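PDB 3H12: mandelate racemase from Bordetella bronchiseptica, which is a putative mandelate racemase of the enolase superfamily and probably catalyses an isomerisation or related reaction of a carboxylate substrate with the help of a bound metal. Local coordinates for residues K171-R176 / D201-L206; E197-A202 / C223-E228; E227-I232 / V248-G253. All coordinates share one frame; numbering follows the deposited sequence.

Interaction 1: residues K171-R176 / D201-L206; sequences KLKVGR and DANQSL. With NA (sodium ion), chain C.
Lys-173 and Asp-201 stand side by side on one face of two parallel strands, their side chains pointing the same way. The lysine chain bends at its second torsion (chi2 -74°), which brings NZ over the carboxylate: it meets Asp-201 OD2 at 2.7 Å from above the carboxylate plane, 65° out of it, in a salt bridge. That oxygen also binds the sodium ion at 2.5 Å, so two positive centres share it. Lys-173 NZ further donates to Asn-203 OD1 at 3.0 Å, in the carbonyl plane and on a lone pair. The other carboxylate oxygen, Asp-201 OD1, accepts from Asn-203 N at 2.9 Å in an Asx turn and from a sodium-bound water, which helps fix the rotation of the group. Lys-171 crosses Asp-201 at a slant, its CE 3.5 Å from OD2, while its NZ turns to Tyr-142 and Glu-227. Farther along, Val-174 CG2 packs against Ala-202 CB, and Gly-175 CA lies 3.2 Å from Ser-205 OG. Ser-205 N closes a type I' turn (Ala-202 to Ser-205) on Ala-202 O, which also accepts from Ser-205 OG. Backbone bonds from Asp-201 N to Leu-172 O and from Val-174 N to Asp-201 O join the C-terminal ends of strands 169-173 and 197-201; strand 139-146 flanks the former, and helix 178-192 packs on Leu-172 and Val-174.

Interaction 2: residues E197-A202 / C223-E228; sequences EILVDA and CYWFEE. With NA (sodium ion), chain C.
Leu-199 lies against Trp-225 where two parallel neighbours of the enolase-type barrel pair, strands 197-201 and 225-227 of a beta-alpha-beta unit whose crossover is helix 208-220. Four backbone hydrogen bonds knit them: Tyr-224 N to Ile-198 O, Val-200 N to Trp-225 O, Glu-227 N to Val-200 O and Ala-202 N to Glu-227 O. The apolar contacts fall on both faces. On one, Leu-199 CD2 makes a CH-pi contact over the indole, 3.8 Å from the centroid of the six-membered ring of Trp-225, while Leu-199 CD1 reaches Tyr-224 CB. On the other, Val-200 CG2 touches Cys-223 SG at 3.9 Å, and the Phe-226 ring is met obliquely by Val-200 CG1 and Ala-202 CB, with Leu-218 of the helix nearby. The acidic side chains that reach the metal gather at the C-terminal ends. The carboxylates of Asp-201 and Glu-227 stack with planes 16° apart; the sodium ion bound by both probably offsets the repulsion between them, and Glu-254 completes the protein ligands. Glu-227 CG is anti to the backbone N (chi1 170°), carrying the extended chain to the metal. Its OE1 takes a salt bridge from Lys-171 and a weak bond from Trp-225 NE1, whereas Glu-227 OE2 binds sodium at 2.4 Å.

Interaction 3: residues E227-I232 / V248-G253; sequences EEPLSI and VRIATG. With NA (sodium ion), chain C.
Glu-227 and Ala-251 pair as a parallel bridge, with CA atoms 4.5 Å apart, and Glu-228 N donates to Ala-251 O at 3.0 Å. The same carbonyl oxygen receives a CA-H...O contact from Glu-227 CA at 3.2 Å and has Pro-229 CD alongside, so three successive residues gather round it. Among the side chains, Glu-228 and Thr-252 cross at about a right angle, with Glu-228 CG 3.7 Å from Thr-252 OG1. The hydroxyl is turned anti to its own backbone N (chi1 -176°), where Ile-232 CG2 also comes against it at 3.9 Å. The extended glutamate continues past this crossing, and a water joins the two residues: it donates to Glu-228 OE2 at 2.6 Å and is hydrogen-bonded to Thr-252 OG1 at 2.9 Å. Glu-228 OE1 accepts from a different water that is itself a sodium ligand. Glu-228 thus belongs to the second shell of the metal, its two carboxylate oxygens tied through separate waters to the ion and to strand 249-252. Apolar packing is slight: Pro-229 CG approaches Ile-250 CG2 at 4.3 Å, and Leu-241 of helix 235-242 touches both residues. This grouping of acids at the C-terminal ends of successive strands, with Asp-201, Glu-227 and Glu-254 round one ion, is the metal site characteristic of the enolase superfamily barrel.

How the interactions relate
From the N terminus, strand 169-173 leads through helix 178-192 to strand 197-201, and interaction 1 closes that loop. Interaction 2 closes the next, across helix 208-220, and interaction 3 the third, across helix 235-242. The contacts follow in series without nesting: 1 and 2 share Asp-201 and Ala-202, 2 and 3 share Glu-227 and Glu-228. Together they tie four neighbouring parallel strands into one wall of the barrel, with all three contacts reaching the sodium ion. Further bonds, all probable, cross between the contacts: Phe-226 N to Arg-249 O and Ala-251 N to Phe-226 O join interactions 2 and 3, and Gln-204 N lies 2.8 Å from Glu-228 O, between successive loops.

Interaction 1: residues K171-R176 / D201-L206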
ATOM      1  N   LYS A 171      24.671 -15.819  24.165  1.00 14.07           N
ATOM      2  CA  LYS A 171      23.290 -16.114  23.704  1.00 13.94           C
ATOM      3  C   LYS A 171      22.589 -17.064  24.609  1.00 15.62           C
ATOM      4  O   LYS A 171      23.176 -18.094  24.977  1.00 14.39           O
ATOM      5  CB  LYS A 171      23.292 -16.535  22.231  1.00 13.97           C
ATOM      6  CG  LYS A 171      21.862 -16.776  21.687  1.00 14.02           C
ATOM      7  CD  LYS A 171      22.054 -16.754  20.113  1.00 14.11           C
ATOM      8  CE  LYS A 171      22.487 -18.153  19.574  1.00 15.04           C
ATOM      9  NZ  LYS A 171      22.661 -18.124  18.087  1.00 14.45           N
ATOM     10  N   LEU A 172      21.326 -16.767  24.930  1.00 14.10           N
ATOM     11  CA  LEU A 172      20.514 -17.620  25.736  1.00 14.39           C
ATOM     12  C   LEU A 172      19.477 -18.290  24.869  1.00 15.73           C
ATOM     13  O   LEU A 172      18.734 -17.626  24.094  1.00 15.14           O
ATOM     14  CB  LEU A 172      19.715 -16.782  26.787  1.00 14.57           C
ATOM     15  CG  LEU A 172      18.667 -17.606  27.604  1.00 13.66           C
ATOM     16  CD1 LEU A 172      19.506 -18.565  28.609  1.00 15.11           C
ATOM     17  CD2 LEU A 172      17.844 -16.558  28.437  1.00 16.85           C
ATOM     18  N   LYS A 173      19.290 -19.593  25.044  1.00 14.42           N
ATOM     19  CA  LYS A 173      18.191 -20.306  24.382  1.00 14.50           C
ATOM     20  C   LYS A 173      16.945 -20.260  25.208  1.00 14.97           C
ATOM     21  O   LYS A 173      16.948 -20.415  26.434  1.00 14.73           O
ATOM     22  CB  LYS A 173      18.547 -21.798  24.235  1.00 15.16           C
ATOM     23  CG  LYS A 173      19.797 -21.999  23.443  1.00 14.07           C
ATOM     24  CD  LYS A 173      19.546 -21.740  21.898  1.00 14.84           C
ATOM     25  CE  LYS A 173      20.680 -22.086  21.028  1.00 17.72           C
ATOM     26  NZ  LYS A 173      20.215 -22.151  19.558  1.00 20.95           N
ATOM     27  N   VAL A 174      15.816 -20.036  24.509  1.00 15.58           N
ATOM     28  CA  VAL A 174      14.497 -19.788  25.206  1.00 14.70           C
ATOM     29  C   VAL A 174      13.423 -20.546  24.430  1.00 15.10           C
ATOM     30  O   VAL A 174      13.649 -21.177  23.364  1.00 15.06           O
ATOM     31  CB  VAL A 174      14.145 -18.291  25.277  1.00 14.12           C
ATOM     32  CG1 VAL A 174      15.165 -17.466  25.996  1.00 15.31           C
ATOM     33  CG2 VAL A 174      13.925 -17.725  23.834  1.00 16.08           C
ATOM     34  N   GLY A 175      12.196 -20.608  25.046  1.00 18.27           N
ATOM     35  CA  GLY A 175      11.061 -21.002  24.228  1.00 20.89           C
ATOM     36  C   GLY A 175      10.276 -22.093  24.881  1.00 23.19           C
ATOM     37  O   GLY A 175       9.111 -22.340  24.493  1.00 28.19           O
ATOM     38  N   ARG A 176      10.874 -22.836  25.782  1.00 22.50           N
ATOM     39  CA  ARG A 176      10.086 -23.967  26.384  1.00 24.63           C
ATOM     40  C   ARG A 176       9.213 -23.373  27.536  1.00 25.71           C
ATOM     41  O   ARG A 176       8.015 -23.769  27.677  1.00 29.04           O
ATOM     42  CB  ARG A 176      11.006 -25.099  26.878  1.00 28.18           C
ATOM     43  CG  ARG A 176      10.383 -26.221  27.635  1.00 42.17           C
ATOM     44  CD  ARG A 176      11.435 -26.577  28.657  1.00 35.89           C
ATOM     45  NE  ARG A 176      11.975 -27.817  28.329  1.00 42.04           N
ATOM     46  CZ  ARG A 176      13.062 -28.312  28.879  1.00 37.91           C
ATOM     47  NH1 ARG A 176      13.773 -27.622  29.825  1.00 39.81           N
ATOM     48  NH2 ARG A 176      13.401 -29.522  28.492  1.00 39.99           N
ATOM     49  N   ASP A 201      17.536 -16.712  21.611  1.00 14.10           N
ATOM     50  CA  ASP A 201      17.278 -17.573  20.401  1.00 13.08           C
ATOM     51  C   ASP A 201      16.193 -18.579  20.802  1.00 14.54           C
ATOM     52  O   ASP A 201      16.359 -19.396  21.743  1.00 14.45           O
ATOM     53  CB  ASP A 201      18.595 -18.277  20.069  1.00 14.58           C
ATOM     54  CG  ASP A 201      18.458 -19.237  18.877  1.00 17.95           C
ATOM     55  OD1 ASP A 201      17.313 -19.479  18.348  1.00 15.97           O
ATOM     56  OD2 ASP A 201      19.558 -19.721  18.474  1.00 15.94           O
ATOM     57  N   ALA A 202      15.018 -18.491  20.147  1.00 14.56           N
ATOM     58  CA  ALA A 202      13.904 -19.426  20.484  1.00 13.00           C
ATOM     59  C   ALA A 202      13.797 -20.607  19.598  1.00 14.45           C
ATOM     60  O   ALA A 202      12.902 -21.464  19.795  1.00 15.61           O
ATOM     61  CB  ALA A 202      12.557 -18.593  20.342  1.00 15.02           C
ATOM     62  N   ASN A 203      14.735 -20.766  18.606  1.00 14.60           N
ATOM     63  CA  ASN A 203      14.728 -21.949  17.709  1.00 13.99           C
ATOM     64  C   ASN A 203      13.295 -22.287  17.226  1.00 15.94           C
ATOM     65  O   ASN A 203      12.866 -23.455  17.127  1.00 14.95           O
ATOM     66  CB  ASN A 203      15.301 -23.264  18.435  1.00 15.11           C
ATOM     67  CG  ASN A 203      16.807 -23.193  18.551  1.00 16.28           C
ATOM     68  OD1 ASN A 203      17.315 -22.816  19.602  1.00 18.49           O
ATOM     69  ND2 ASN A 203      17.519 -23.529  17.456  1.00 18.15           N
ATOM     70  N   GLN A 204      12.636 -21.243  16.755  1.00 15.42           N
ATOM     71  CA  GLN A 204      11.253 -21.345  16.122  1.00 15.71           C
ATOM     72  C   GLN A 204      10.211 -21.887  17.068  1.00 18.80           C
ATOM     73  O   GLN A 204       9.236 -22.475  16.593  1.00 17.98           O
ATOM     74  CB  GLN A 204      11.282 -22.287  14.866  1.00 16.62           C
ATOM     75  CG  GLN A 204      12.445 -21.937  13.879  1.00 16.07           C
ATOM     76  CD  GLN A 204      12.377 -22.812  12.639  1.00 18.02           C
ATOM     77  OE1 GLN A 204      11.345 -22.841  11.920  1.00 16.85           O
ATOM     78  NE2 GLN A 204      13.402 -23.660  12.391  1.00 18.75           N
ATOM     79  N   SER A 205      10.431 -21.767  18.379  1.00 16.51           N
ATOM     80  CA  SER A 205       9.572 -22.559  19.272  1.00 16.24           C
ATOM     81  C   SER A 205       8.330 -21.757  19.747  1.00 17.13           C
ATOM     82  O   SER A 205       7.485 -22.346  20.469  1.00 18.93           O
ATOM     83  CB  SER A 205      10.436 -23.152  20.386  1.00 22.04           C
ATOM     84  OG  SER A 205      10.693 -22.098  21.256  1.00 29.17           O
ATOM     85  N   LEU A 206       8.146 -20.508  19.339  1.00 15.03           N
ATOM     86  CA  LEU A 206       7.034 -19.669  19.836  1.00 13.88           C
ATOM     87  C   LEU A 206       6.057 -19.369  18.660  1.00 14.20           C
ATOM     88  O   LEU A 206       6.420 -19.378  17.456  1.00 15.98           O
ATOM     89  CB  LEU A 206       7.588 -18.325  20.378  1.00 16.67           C
ATOM     90  CG  LEU A 206       8.559 -18.451  21.544  1.00 16.35           C
ATOM     91  CD1 LEU A 206       9.012 -17.065  21.769  1.00 17.99           C
ATOM     92  CD2 LEU A 206       7.844 -19.049  22.764  1.00 17.53           C
TER
HETATM   93 NA    NA C 500      20.215 -20.439  16.213  1.00 18.59          NA
HETATM   94  O   HOH W   1      22.606 -20.807  16.843  1.00 16.77           O
HETATM   95  O   HOH W   2      15.691 -22.737  21.876  1.00 17.88           O
HETATM   96  O   HOH W   3       7.496 -23.366  22.899  1.00 39.80           O
HETATM   97  O   HOH W   4      17.905 -20.647  16.096  1.00 22.03           O
HETATM   98  O   HOH W   5      20.141 -22.758  16.614  1.00 17.54           O

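Interaction 2: residues E197-A202 / C223-E228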
ATOM      1  N   GLU A 197      26.512  -7.767  25.722  1.00 15.44           N
ATOM      2  CA  GLU A 197      25.308  -7.947  24.930  1.00 15.32           C
ATOM      3  C   GLU A 197      24.697  -9.294  25.236  1.00 15.48           C
ATOM      4  O   GLU A 197      25.434 -10.296  25.363  1.00 16.38           O
ATOM      5  CB  GLU A 197      25.598  -7.885  23.467  1.00 16.33           C
ATOM      6  CG  GLU A 197      26.232  -6.527  23.072  1.00 18.85           C
ATOM      7  CD  GLU A 197      25.202  -5.385  23.040  1.00 20.50           C
ATOM      8  OE1 GLU A 197      24.026  -5.591  23.344  1.00 19.55           O
ATOM      9  OE2 GLU A 197      25.652  -4.212  22.736  1.00 23.67           O
ATOM     10  N   ILE A 198      23.361  -9.393  25.372  1.00 13.76           N
ATOM     11  CA  ILE A 198      22.643 -10.613  25.629  1.00 13.81           C
ATOM     12  C   ILE A 198      21.739 -10.884  24.405  1.00 14.32           C
ATOM     13  O   ILE A 198      20.916  -9.987  24.034  1.00 16.96           O
ATOM     14  CB  ILE A 198      21.835 -10.547  26.908  1.00 14.23           C
ATOM     15  CG1 ILE A 198      22.794 -10.316  28.112  1.00 15.01           C
ATOM     16  CG2 ILE A 198      20.958 -11.858  27.053  1.00 15.98           C
ATOM     17  CD1 ILE A 198      21.970 -10.134  29.444  1.00 15.89           C
ATOM     18  N   LEU A 199      21.990 -12.002  23.727  1.00 13.99           N
ATOM     19  CA  LEU A 199      21.213 -12.440  22.529  1.00 13.47           C
ATOM     20  C   LEU A 199      20.251 -13.488  23.008  1.00 14.76           C
ATOM     21  O   LEU A 199      20.582 -14.236  23.959  1.00 15.50           O
ATOM     22  CB  LEU A 199      22.176 -13.043  21.544  1.00 13.29           C
ATOM     23  CG  LEU A 199      23.076 -11.987  20.763  1.00 13.51           C
ATOM     24  CD1 LEU A 199      23.888 -11.088  21.629  1.00 14.51           C
ATOM     25  CD2 LEU A 199      23.941 -12.919  19.895  1.00 15.74           C
ATOM     26  N   VAL A 200      19.090 -13.618  22.344  1.00 13.13           N
ATOM     27  CA  VAL A 200      18.093 -14.645  22.729  1.00 14.53           C
ATOM     28  C   VAL A 200      17.742 -15.384  21.496  1.00 13.87           C
ATOM     29  O   VAL A 200      17.610 -14.796  20.381  1.00 15.01           O
ATOM     30  CB  VAL A 200      16.811 -13.877  23.312  1.00 14.91           C
ATOM     31  CG1 VAL A 200      15.611 -14.786  23.496  1.00 18.63           C
ATOM     32  CG2 VAL A 200      17.307 -13.355  24.699  1.00 17.78           C
ATOM     33  N   ASP A 201      17.536 -16.712  21.611  1.00 14.10           N
ATOM     34  CA  ASP A 201      17.278 -17.573  20.401  1.00 13.08           C
ATOM     35  C   ASP A 201      16.193 -18.579  20.802  1.00 14.54           C
ATOM     36  O   ASP A 201      16.359 -19.396  21.743  1.00 14.45           O
ATOM     37  CB  ASP A 201      18.595 -18.277  20.069  1.00 14.58           C
ATOM     38  CG  ASP A 201      18.458 -19.237  18.877  1.00 17.95           C
ATOM     39  OD1 ASP A 201      17.313 -19.479  18.348  1.00 15.97           O
ATOM     40  OD2 ASP A 201      19.558 -19.721  18.474  1.00 15.94           O
ATOM     41  N   ALA A 202      15.018 -18.491  20.147  1.00 14.56           N
ATOM     42  CA  ALA A 202      13.904 -19.426  20.484  1.00 13.00           C
ATOM     43  C   ALA A 202      13.797 -20.607  19.598  1.00 14.45           C
ATOM     44  O   ALA A 202      12.902 -21.464  19.795  1.00 15.61           O
ATOM     45  CB  ALA A 202      12.557 -18.593  20.342  1.00 15.02           C
ATOM     46  N   CYS A 223      18.059  -6.512  25.185  1.00 14.26           N
ATOM     47  CA  CYS A 223      18.704  -7.613  24.430  1.00 13.53           C
ATOM     48  C   CYS A 223      19.093  -7.181  22.997  1.00 14.10           C
ATOM     49  O   CYS A 223      18.452  -6.316  22.371  1.00 15.94           O
ATOM     50  CB  CYS A 223      17.781  -8.825  24.301  1.00 14.06           C
ATOM     51  SG  CYS A 223      17.564  -9.620  25.887  1.00 17.10           S
ATOM     52  N   TYR A 224      20.188  -7.769  22.483  1.00 12.18           N
ATOM     53  CA  TYR A 224      20.685  -7.334  21.169  1.00 13.33           C
ATOM     54  C   TYR A 224      19.836  -7.878  20.019  1.00 12.66           C
ATOM     55  O   TYR A 224      19.569  -7.078  19.056  1.00 13.41           O
ATOM     56  CB  TYR A 224      22.129  -7.803  21.095  1.00 15.16           C
ATOM     57  CG  TYR A 224      22.876  -7.280  19.842  1.00 14.13           C
ATOM     58  CD1 TYR A 224      23.457  -6.060  19.885  1.00 15.76           C
ATOM     59  CD2 TYR A 224      22.975  -8.083  18.702  1.00 13.36           C
ATOM     60  CE1 TYR A 224      24.159  -5.581  18.788  1.00 14.85           C
ATOM     61  CE2 TYR A 224      23.711  -7.686  17.572  1.00 15.76           C
ATOM     62  CZ  TYR A 224      24.268  -6.382  17.647  1.00 16.56           C
ATOM     63  OH  TYR A 224      24.946  -5.948  16.529  1.00 16.78           O
ATOM     64  N   TRP A 225      19.431  -9.157  20.092  1.00 13.47           N
ATOM     65  CA  TRP A 225      18.574  -9.678  19.014  1.00 11.89           C
ATOM     66  C   TRP A 225      17.722 -10.809  19.574  1.00 13.61           C
ATOM     67  O   TRP A 225      18.014 -11.360  20.659  1.00 14.48           O
ATOM     68  CB  TRP A 225      19.353 -10.060  17.715  1.00 12.97           C
ATOM     69  CG  TRP A 225      20.169 -11.351  17.747  1.00 12.48           C
ATOM     70  CD1 TRP A 225      19.857 -12.608  18.271  1.00 13.45           C
ATOM     71  CD2 TRP A 225      21.409 -11.527  17.075  1.00 12.64           C
ATOM     72  NE1 TRP A 225      20.879 -13.553  17.966  1.00 13.78           N
ATOM     73  CE2 TRP A 225      21.798 -12.906  17.187  1.00 14.07           C
ATOM     74  CE3 TRP A 225      22.189 -10.651  16.349  1.00 13.33           C
ATOM     75  CZ2 TRP A 225      23.027 -13.395  16.640  1.00 13.18           C
ATOM     76  CZ3 TRP A 225      23.353 -11.133  15.745  1.00 13.07           C
ATOM     77  CH2 TRP A 225      23.749 -12.489  15.912  1.00 15.99           C
ATOM     78  N   PHE A 226      16.665 -11.109  18.808  1.00 12.85           N
ATOM     79  CA  PHE A 226      15.708 -12.213  19.064  1.00 12.00           C
ATOM     80  C   PHE A 226      15.745 -13.026  17.816  1.00 13.80           C
ATOM     81  O   PHE A 226      15.318 -12.617  16.710  1.00 13.52           O
ATOM     82  CB  PHE A 226      14.341 -11.486  19.220  1.00 12.57           C
ATOM     83  CG  PHE A 226      13.219 -12.361  19.725  1.00 12.96           C
ATOM     84  CD1 PHE A 226      13.452 -13.661  20.132  1.00 13.75           C
ATOM     85  CD2 PHE A 226      11.931 -11.863  19.791  1.00 14.40           C
ATOM     86  CE1 PHE A 226      12.406 -14.448  20.675  1.00 14.35           C
ATOM     87  CE2 PHE A 226      10.817 -12.660  20.307  1.00 14.10           C
ATOM     88  CZ  PHE A 226      11.079 -13.950  20.726  1.00 14.52           C
ATOM     89  N   GLU A 227      16.436 -14.175  17.962  1.00 12.74           N
ATOM     90  CA  GLU A 227      16.736 -15.123  16.876  1.00 13.29           C
ATOM     91  C   GLU A 227      15.770 -16.273  16.793  1.00 13.49           C
ATOM     92  O   GLU A 227      15.290 -16.759  17.789  1.00 14.56           O
ATOM     93  CB  GLU A 227      18.170 -15.667  17.117  1.00 14.84           C
ATOM     94  CG  GLU A 227      18.539 -16.838  16.206  1.00 13.68           C
ATOM     95  CD  GLU A 227      20.015 -17.108  16.375  1.00 14.86           C
ATOM     96  OE1 GLU A 227      20.789 -16.354  17.020  1.00 15.27           O
ATOM     97  OE2 GLU A 227      20.428 -18.149  15.704  1.00 15.43           O
ATOM     98  N   GLU A 228      15.396 -16.534  15.542  1.00 12.92           N
ATOM     99  CA  GLU A 228      14.366 -17.577  15.200  1.00 13.12           C
ATOM    100  C   GLU A 228      13.201 -17.472  16.207  1.00 12.90           C
ATOM    101  O   GLU A 228      12.784 -18.425  16.869  1.00 14.13           O
ATOM    102  CB  GLU A 228      14.961 -19.033  15.221  1.00 13.62           C
ATOM    103  CG  GLU A 228      15.693 -19.295  13.884  1.00 16.07           C
ATOM    104  CD  GLU A 228      15.875 -20.776  13.608  1.00 14.96           C
ATOM    105  OE1 GLU A 228      15.854 -21.588  14.591  1.00 16.50           O
ATOM    106  OE2 GLU A 228      15.897 -21.112  12.399  1.00 16.44           O
TER
HETATM  107 NA    NA C 500      20.215 -20.439  16.213  1.00 18.59          NA
HETATM  108  O   HOH W   4      17.905 -20.647  16.096  1.00 22.03           O
HETATM  109  O   HOH W   5      20.141 -22.758  16.614  1.00 17.54           O
HETATM  110  O   HOH W   1      22.606 -20.807  16.843  1.00 16.77           O

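Interaction 3: residues E227-I232 / V248-G253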
ATOM      1  N   GLU A 227      16.436 -14.175  17.962  1.00 12.74           N
ATOM      2  CA  GLU A 227      16.736 -15.123  16.876  1.00 13.29           C
ATOM      3  C   GLU A 227      15.770 -16.273  16.793  1.00 13.49           C
ATOM      4  O   GLU A 227      15.290 -16.759  17.789  1.00 14.56           O
ATOM      5  CB  GLU A 227      18.170 -15.667  17.117  1.00 14.84           C
ATOM      6  CG  GLU A 227      18.539 -16.838  16.206  1.00 13.68           C
ATOM      7  CD  GLU A 227      20.015 -17.108  16.375  1.00 14.86           C
ATOM      8  OE1 GLU A 227      20.789 -16.354  17.020  1.00 15.27           O
ATOM      9  OE2 GLU A 227      20.428 -18.149  15.704  1.00 15.43           O
ATOM     10  N   GLU A 228      15.396 -16.534  15.542  1.00 12.92           N
ATOM     11  CA  GLU A 228      14.366 -17.577  15.200  1.00 13.12           C
ATOM     12  C   GLU A 228      13.201 -17.472  16.207  1.00 12.90           C
ATOM     13  O   GLU A 228      12.784 -18.425  16.869  1.00 14.13           O
ATOM     14  CB  GLU A 228      14.961 -19.033  15.221  1.00 13.62           C
ATOM     15  CG  GLU A 228      15.693 -19.295  13.884  1.00 16.07           C
ATOM     16  CD  GLU A 228      15.875 -20.776  13.608  1.00 14.96           C
ATOM     17  OE1 GLU A 228      15.854 -21.588  14.591  1.00 16.50           O
ATOM     18  OE2 GLU A 228      15.897 -21.112  12.399  1.00 16.44           O
ATOM     19  N   PRO A 229      12.555 -16.296  16.361  1.00 11.90           N
ATOM     20  CA  PRO A 229      11.454 -16.119  17.322  1.00 13.56           C
ATOM     21  C   PRO A 229      10.266 -16.982  16.938  1.00 15.60           C
ATOM     22  O   PRO A 229       9.490 -17.357  17.837  1.00 16.94           O
ATOM     23  CB  PRO A 229      11.089 -14.657  17.173  1.00 14.56           C
ATOM     24  CG  PRO A 229      11.511 -14.277  15.734  1.00 15.04           C
ATOM     25  CD  PRO A 229      12.850 -15.049  15.602  1.00 13.84           C
ATOM     26  N   LEU A 230      10.081 -17.278  15.605  1.00 14.87           N
ATOM     27  CA  LEU A 230       8.874 -17.949  15.116  1.00 13.00           C
ATOM     28  C   LEU A 230       9.384 -18.960  14.042  1.00 12.81           C
ATOM     29  O   LEU A 230      10.571 -18.965  13.624  1.00 13.48           O
ATOM     30  CB  LEU A 230       7.982 -16.947  14.287  1.00 15.00           C
ATOM     31  CG  LEU A 230       7.516 -15.740  15.150  1.00 14.53           C
ATOM     32  CD1 LEU A 230       6.807 -14.824  14.150  1.00 17.14           C
ATOM     33  CD2 LEU A 230       6.548 -16.220  16.220  1.00 15.34           C
ATOM     34  N   SER A 231       8.488 -19.880  13.612  1.00 15.57           N
ATOM     35  CA  SER A 231       8.750 -20.662  12.409  1.00 13.47           C
ATOM     36  C   SER A 231       9.317 -19.798  11.318  1.00 15.09           C
ATOM     37  O   SER A 231       8.800 -18.709  11.018  1.00 13.96           O
ATOM     38  CB  SER A 231       7.362 -21.156  11.955  1.00 14.07           C
ATOM     39  OG  SER A 231       7.519 -21.751  10.644  1.00 15.47           O
ATOM     40  N   ILE A 232      10.365 -20.294  10.654  1.00 15.25           N
ATOM     41  CA  ILE A 232      10.913 -19.614   9.483  1.00 15.69           C
ATOM     42  C   ILE A 232       9.899 -19.504   8.352  1.00 14.28           C
ATOM     43  O   ILE A 232      10.108 -18.732   7.460  1.00 15.33           O
ATOM     44  CB  ILE A 232      12.115 -20.372   8.867  1.00 16.99           C
ATOM     45  CG1 ILE A 232      11.722 -21.917   8.489  1.00 20.62           C
ATOM     46  CG2 ILE A 232      13.261 -20.323   9.942  1.00 17.36           C
ATOM     47  CD1 ILE A 232      12.771 -22.499   7.847  1.00 26.69           C
ATOM     48  N   VAL A 248      15.392  -4.044  19.746  1.00 13.24           N
ATOM     49  CA  VAL A 248      15.833  -5.439  19.698  1.00 13.86           C
ATOM     50  C   VAL A 248      15.736  -5.879  18.242  1.00 13.10           C
ATOM     51  O   VAL A 248      14.655  -5.773  17.620  1.00 15.41           O
ATOM     52  CB  VAL A 248      14.919  -6.370  20.539  1.00 12.58           C
ATOM     53  CG1 VAL A 248      15.339  -7.842  20.451  1.00 12.85           C
ATOM     54  CG2 VAL A 248      14.916  -5.844  22.018  1.00 15.03           C
ATOM     55  N   ARG A 249      16.846  -6.414  17.703  1.00 12.41           N
ATOM     56  CA  ARG A 249      16.870  -6.790  16.296  1.00 11.59           C
ATOM     57  C   ARG A 249      16.143  -8.104  16.123  1.00 13.56           C
ATOM     58  O   ARG A 249      16.308  -9.063  16.962  1.00 15.49           O
ATOM     59  CB  ARG A 249      18.370  -7.000  15.848  1.00 12.42           C
ATOM     60  CG  ARG A 249      19.090  -5.684  15.888  1.00 12.72           C
ATOM     61  CD  ARG A 249      20.605  -6.032  16.041  1.00 12.79           C
ATOM     62  NE  ARG A 249      21.391  -4.794  16.120  1.00 14.42           N
ATOM     63  CZ  ARG A 249      21.490  -4.116  17.267  1.00 13.88           C
ATOM     64  NH1 ARG A 249      20.864  -4.462  18.417  1.00 14.79           N
ATOM     65  NH2 ARG A 249      22.181  -2.903  17.256  1.00 16.12           N
ATOM     66  N   ILE A 250      15.319  -8.235  15.052  1.00 12.69           N
ATOM     67  CA  ILE A 250      14.755  -9.570  14.719  1.00 12.41           C
ATOM     68  C   ILE A 250      15.769 -10.273  13.782  1.00 13.72           C
ATOM     69  O   ILE A 250      16.115  -9.777  12.703  1.00 14.55           O
ATOM     70  CB  ILE A 250      13.348  -9.354  14.046  1.00 13.00           C
ATOM     71  CG1 ILE A 250      12.436  -8.541  14.923  1.00 14.70           C
ATOM     72  CG2 ILE A 250      12.785 -10.740  13.670  1.00 15.39           C
ATOM     73  CD1 ILE A 250      12.334  -9.039  16.408  1.00 13.53           C
ATOM     74  N   ALA A 251      16.182 -11.489  14.184  1.00 13.40           N
ATOM     75  CA  ALA A 251      17.248 -12.190  13.456  1.00 13.24           C
ATOM     76  C   ALA A 251      16.781 -13.582  13.084  1.00 13.27           C
ATOM     77  O   ALA A 251      16.086 -14.220  13.839  1.00 14.66           O
ATOM     78  CB  ALA A 251      18.506 -12.339  14.411  1.00 14.42           C
ATOM     79  N   THR A 252      17.041 -14.041  11.860  1.00 13.38           N
ATOM     80  CA  THR A 252      16.828 -15.434  11.547  1.00 13.83           C
ATOM     81  C   THR A 252      17.746 -15.730  10.351  1.00 13.59           C
ATOM     82  O   THR A 252      18.232 -14.839   9.654  1.00 13.92           O
ATOM     83  CB  THR A 252      15.302 -15.638  11.241  1.00 15.62           C
ATOM     84  OG1 THR A 252      15.157 -17.067  11.030  1.00 15.48           O
ATOM     85  CG2 THR A 252      14.862 -14.935   9.939  1.00 16.28           C
ATOM     86  N   GLY A 253      18.015 -17.031  10.155  1.00 13.91           N
ATOM     87  CA  GLY A 253      18.593 -17.388   8.842  1.00 13.22           C
ATOM     88  C   GLY A 253      19.295 -18.785   8.822  1.00 13.75           C
ATOM     89  O   GLY A 253      19.558 -19.207   7.686  1.00 15.31           O
TER
HETATM   90 NA    NA C 500      20.215 -20.439  16.213  1.00 18.59          NA
HETATM   91  O   HOH W   6      16.510 -19.554  10.373  1.00 16.04           O
HETATM   92  O   HOH W   4      17.905 -20.647  16.096  1.00 22.03           O
HETATM   93  O   HOH W   5      20.141 -22.758  16.614  1.00 17.54           O
HETATM   94  O   HOH W   1      22.606 -20.807  16.843  1.00 16.77           O